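Local coordinates for Low molecular weight heat shock protein (Xanthomonas axonopodis pv. citri, PDB 3GLA) that probably acts as a small heat-shock chaperone of the alpha-crystallin family, holding unfolding proteins in check during stress, at residues G37-E48 with R61-L72. Numbering follows the deposited sequence. Where two conformers were deposited one is given.
Sequences GILSIRGERKSE and RRYGSFHRRFAL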
# COMPACT_ATOMS: atom_id res chain seq x y z
N GLY B 37 6.87 -10.52 23.11
CA GLY B 37 7.86 -10.64 22.03
C GLY B 37 7.14 -10.71 20.67
O GLY B 37 7.80 -10.86 19.69
N ILE B 38 5.83 -10.46 20.67
CA ILE B 38 5.10 -10.64 19.37
C ILE B 38 4.55 -9.24 19.03
O ILE B 38 3.68 -8.66 19.72
CB ILE B 38 4.00 -11.63 19.54
CG1 ILE B 38 4.63 -13.00 19.82
CG2 ILE B 38 3.21 -11.67 18.18
CD1 ILE B 38 3.56 -13.94 20.28
N LEU B 39 5.03 -8.73 17.85
CA LEU B 39 4.55 -7.46 17.35
C LEU B 39 3.31 -7.72 16.52
O LEU B 39 3.35 -8.56 15.63
CB LEU B 39 5.69 -6.89 16.48
CG LEU B 39 5.40 -5.55 15.74
CD1 LEU B 39 5.07 -4.41 16.77
CD2 LEU B 39 6.60 -5.17 14.87
N SER B 40 2.25 -6.96 16.78
CA SER B 40 0.93 -7.16 16.14
C SER B 40 0.60 -5.85 15.41
O SER B 40 0.84 -4.73 15.89
CB SER B 40 -0.10 -7.32 17.30
OG SER B 40 -1.39 -7.13 16.85
N ILE B 41 0.07 -5.99 14.21
CA ILE B 41 -0.54 -4.87 13.57
C ILE B 41 -1.95 -5.24 13.27
O ILE B 41 -2.21 -6.34 12.82
CB ILE B 41 0.18 -4.42 12.25
CG1 ILE B 41 0.28 -5.61 11.26
CG2 ILE B 41 1.54 -3.88 12.61
CD1 ILE B 41 0.78 -5.16 9.83
N ARG B 42 -2.87 -4.31 13.47
CA ARG B 42 -4.22 -4.68 13.24
C ARG B 42 -4.97 -3.44 12.84
O ARG B 42 -4.54 -2.32 13.15
CB ARG B 42 -4.87 -5.36 14.43
CG ARG B 42 -5.12 -4.48 15.38
CD ARG B 42 -5.60 -5.31 16.62
NE ARG B 42 -6.60 -6.29 16.36
CZ ARG B 42 -6.78 -7.36 17.14
NH1 ARG B 42 -6.00 -7.54 18.24
NH2 ARG B 42 -7.72 -8.24 16.82
N GLY B 43 -6.04 -3.66 12.10
CA GLY B 43 -6.81 -2.47 11.69
C GLY B 43 -7.79 -2.98 10.62
O GLY B 43 -8.08 -4.21 10.50
N GLU B 44 -8.30 -1.99 9.90
CA GLU B 44 -9.44 -2.33 8.98
C GLU B 44 -9.34 -1.31 7.91
O GLU B 44 -9.02 -0.16 8.10
CB GLU B 44 -10.81 -2.29 9.64
CG GLU B 44 -12.01 -2.78 8.77
CD GLU B 44 -13.07 -3.75 9.41
OE1 GLU B 44 -14.03 -4.06 8.66
OE2 GLU B 44 -12.97 -4.20 10.60
N ARG B 45 -9.55 -1.76 6.69
CA ARG B 45 -9.56 -0.85 5.69
C ARG B 45 -10.92 -0.94 5.07
O ARG B 45 -11.38 -2.03 4.87
CB ARG B 45 -8.49 -1.53 4.68
CG ARG B 45 -8.56 -0.96 3.39
CD ARG B 45 -7.49 -1.66 2.43
NE ARG B 45 -7.32 -0.93 1.39
CZ ARG B 45 -6.46 -1.02 0.41
NH1 ARG B 45 -6.35 -2.12 -0.31
NH2 ARG B 45 -6.26 0.09 -0.12
N LYS B 46 -11.54 0.17 4.72
CA LYS B 46 -12.72 0.10 3.91
C LYS B 46 -12.23 0.21 2.42
O LYS B 46 -11.12 0.62 2.20
CB LYS B 46 -13.64 1.34 4.11
CG LYS B 46 -14.22 1.50 5.62
CD LYS B 46 -14.91 0.25 6.05
CE LYS B 46 -15.41 0.41 7.57
NZ LYS B 46 -14.49 -0.31 8.51
N SER B 47 -13.13 -0.16 1.56
CA SER B 47 -12.82 0.05 0.14
C SER B 47 -14.04 0.61 -0.49
O SER B 47 -15.17 0.18 -0.29
CB SER B 47 -12.60 -1.32 -0.50
OG SER B 47 -12.28 -1.10 -1.88
N GLU B 48 -13.72 1.43 -1.49
CA GLU B 48 -14.74 1.91 -2.33
C GLU B 48 -15.45 0.84 -3.06
O GLU B 48 -16.65 1.03 -3.44
CB GLU B 48 -14.10 2.91 -3.29
CG GLU B 48 -13.33 4.07 -2.48
CD GLU B 48 -11.72 3.75 -2.15
OE1 GLU B 48 -11.24 2.51 -2.09
OE2 GLU B 48 -10.89 4.73 -1.82
N ARG B 61 -8.64 -4.90 -5.00
CA ARG B 61 -7.95 -4.41 -3.86
C ARG B 61 -8.57 -5.12 -2.66
O ARG B 61 -9.78 -5.23 -2.50
CB ARG B 61 -8.18 -2.87 -3.73
CG ARG B 61 -7.34 -2.28 -4.81
CD ARG B 61 -7.15 -0.77 -4.74
NE ARG B 61 -8.12 -0.11 -4.20
CZ ARG B 61 -8.54 0.57 -3.18
NH1 ARG B 61 -7.97 1.24 -2.15
NH2 ARG B 61 -9.81 0.60 -3.43
N ARG B 62 -7.66 -5.50 -1.76
CA ARG B 62 -8.17 -6.29 -0.58
C ARG B 62 -8.52 -5.31 0.48
O ARG B 62 -7.89 -4.22 0.61
CB ARG B 62 -7.01 -7.22 -0.10
CG ARG B 62 -6.59 -8.22 -1.21
CD ARG B 62 -7.64 -9.31 -1.21
NE ARG B 62 -7.19 -10.37 -2.13
CZ ARG B 62 -6.00 -10.35 -2.74
NH1 ARG B 62 -5.65 -11.33 -3.57
NH2 ARG B 62 -5.16 -9.34 -2.52
N TYR B 63 -9.44 -5.70 1.34
CA TYR B 63 -9.79 -4.75 2.41
C TYR B 63 -10.46 -5.53 3.52
O TYR B 63 -10.39 -6.75 3.46
CB TYR B 63 -10.67 -3.60 1.86
CG TYR B 63 -11.95 -4.10 1.32
CD1 TYR B 63 -13.09 -3.98 2.07
CD2 TYR B 63 -12.03 -4.70 0.03
CE1 TYR B 63 -14.32 -4.43 1.59
CE2 TYR B 63 -13.25 -5.18 -0.47
CZ TYR B 63 -14.41 -5.01 0.31
OH TYR B 63 -15.60 -5.44 -0.19
N GLY B 64 -11.02 -4.78 4.44
CA GLY B 64 -11.61 -5.39 5.66
C GLY B 64 -10.56 -5.44 6.73
O GLY B 64 -9.59 -4.66 6.73
N SER B 65 -10.76 -6.38 7.64
CA SER B 65 -9.88 -6.31 8.81
C SER B 65 -8.56 -7.03 8.48
O SER B 65 -8.48 -7.95 7.65
CB SER B 65 -10.51 -7.06 10.02
OG SER B 65 -11.74 -6.50 10.21
N PHE B 66 -7.53 -6.60 9.16
CA PHE B 66 -6.32 -7.39 9.06
C PHE B 66 -5.73 -7.45 10.48
O PHE B 66 -6.05 -6.64 11.32
CB PHE B 66 -5.25 -6.71 8.14
CG PHE B 66 -4.79 -5.41 8.64
CD1 PHE B 66 -3.62 -5.35 9.44
CD2 PHE B 66 -5.49 -4.24 8.30
CE1 PHE B 66 -3.13 -4.13 9.89
CE2 PHE B 66 -5.01 -2.97 8.79
CZ PHE B 66 -3.80 -2.96 9.59
N HIS B 67 -4.93 -8.48 10.69
CA HIS B 67 -4.21 -8.59 11.93
C HIS B 67 -3.11 -9.55 11.69
O HIS B 67 -3.33 -10.69 11.29
CB HIS B 67 -5.20 -9.16 12.89
CG HIS B 67 -4.70 -9.32 14.25
ND1 HIS B 67 -3.47 -8.86 14.69
CD2 HIS B 67 -5.33 -9.81 15.35
CE1 HIS B 67 -3.34 -9.13 15.99
NE2 HIS B 67 -4.45 -9.68 16.40
N ARG B 68 -1.93 -9.06 11.80
CA ARG B 68 -0.80 -9.93 11.58
C ARG B 68 0.03 -9.74 12.88
O ARG B 68 0.05 -8.69 13.52
CB ARG B 68 0.05 -9.46 10.44
CG ARG B 68 -0.85 -9.58 9.15
CD ARG B 68 0.02 -9.57 7.89
NE ARG B 68 0.80 -10.78 7.77
CZ ARG B 68 1.88 -10.83 6.97
NH1 ARG B 68 2.35 -9.74 6.34
NH2 ARG B 68 2.53 -11.95 6.90
N ARG B 69 0.71 -10.83 13.14
CA ARG B 69 1.60 -10.95 14.33
C ARG B 69 2.90 -11.38 13.87
O ARG B 69 3.08 -12.28 12.99
CB ARG B 69 0.99 -12.00 15.27
CG ARG B 69 -0.32 -11.57 15.88
CD ARG B 69 -1.09 -12.77 16.76
NE ARG B 69 -2.11 -13.21 15.88
CZ ARG B 69 -3.41 -13.03 15.92
NH1 ARG B 69 -4.08 -12.61 16.99
NH2 ARG B 69 -4.05 -13.43 14.87
N PHE B 70 3.93 -10.80 14.48
CA PHE B 70 5.27 -11.13 14.11
C PHE B 70 6.07 -11.35 15.41
O PHE B 70 6.43 -10.39 16.08
CB PHE B 70 5.96 -10.11 13.30
CG PHE B 70 5.17 -9.78 12.04
CD1 PHE B 70 4.17 -8.80 12.09
CD2 PHE B 70 5.25 -10.61 10.95
CE1 PHE B 70 3.39 -8.51 10.98
CE2 PHE B 70 4.43 -10.35 9.80
CZ PHE B 70 3.52 -9.28 9.84
N ALA B 71 6.36 -12.59 15.73
CA ALA B 71 7.28 -12.80 16.86
C ALA B 71 8.63 -12.23 16.45
O ALA B 71 9.14 -12.43 15.37
CB ALA B 71 7.42 -14.36 17.02
N LEU B 72 9.30 -11.46 17.34
CA LEU B 72 10.56 -10.90 17.03
C LEU B 72 11.57 -11.49 18.08
O LEU B 72 11.12 -12.10 19.06
CB LEU B 72 10.48 -9.41 17.33
CG LEU B 72 9.57 -8.65 16.32
CD1 LEU B 72 9.56 -7.21 16.83
CD2 LEU B 72 10.22 -8.70 14.98
O HOH W 1 -8.93 1.95 1.04
O HOH W 2 -11.66 -3.27 -3.22
O HOH W 3 -8.64 4.06 -0.35
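Strands 38-45 and 64-71 run antiparallel, their axes 4.2 Å apart at closest approach, with paired backbone hydrogen bonds from Leu39–Phe70 to Arg45–Gly64. Phe66 lays its ring flat over the partner backbone: Gly43 N sits 3.4 Å above the ring plane, over its centre, a place the aromatic reaches because CG stands between the backbone N and carbonyl carbon (chi1 62°). With no side chain, Gly43 lets the ring come this close. Ile41 meets the same ring edge-on, its CG1 4.0 Å from Phe66 CE1, and with Leu39 and Phe70 faces strands 7-11 and 15-21 across the core. On the other face of the sheet, the Arg42 guanidinium lies over the His67 ring, the planes 34° apart, while Arg69 covers the ring's opposite face. At the end of strand 38-45, extended Arg45 sends NH1 to Arg62 O, 2.8 Å and nearly straight at 168°. Beyond the strands, Ser47 CB packs over the Tyr63 ring, and Arg61 NH2 bridges to Glu48 OE1 at 2.7 Å. Arg45 NH2 and Arg61 NH1 come close where both guanidinium groups gather on the carboxylate of Asp21 of the second subunit, each salt-bridged to it. These are two neighbouring strands of one sheet of the immunoglobulin-like alpha-crystallin beta-sandwich, continuing at one end into the dimer interface.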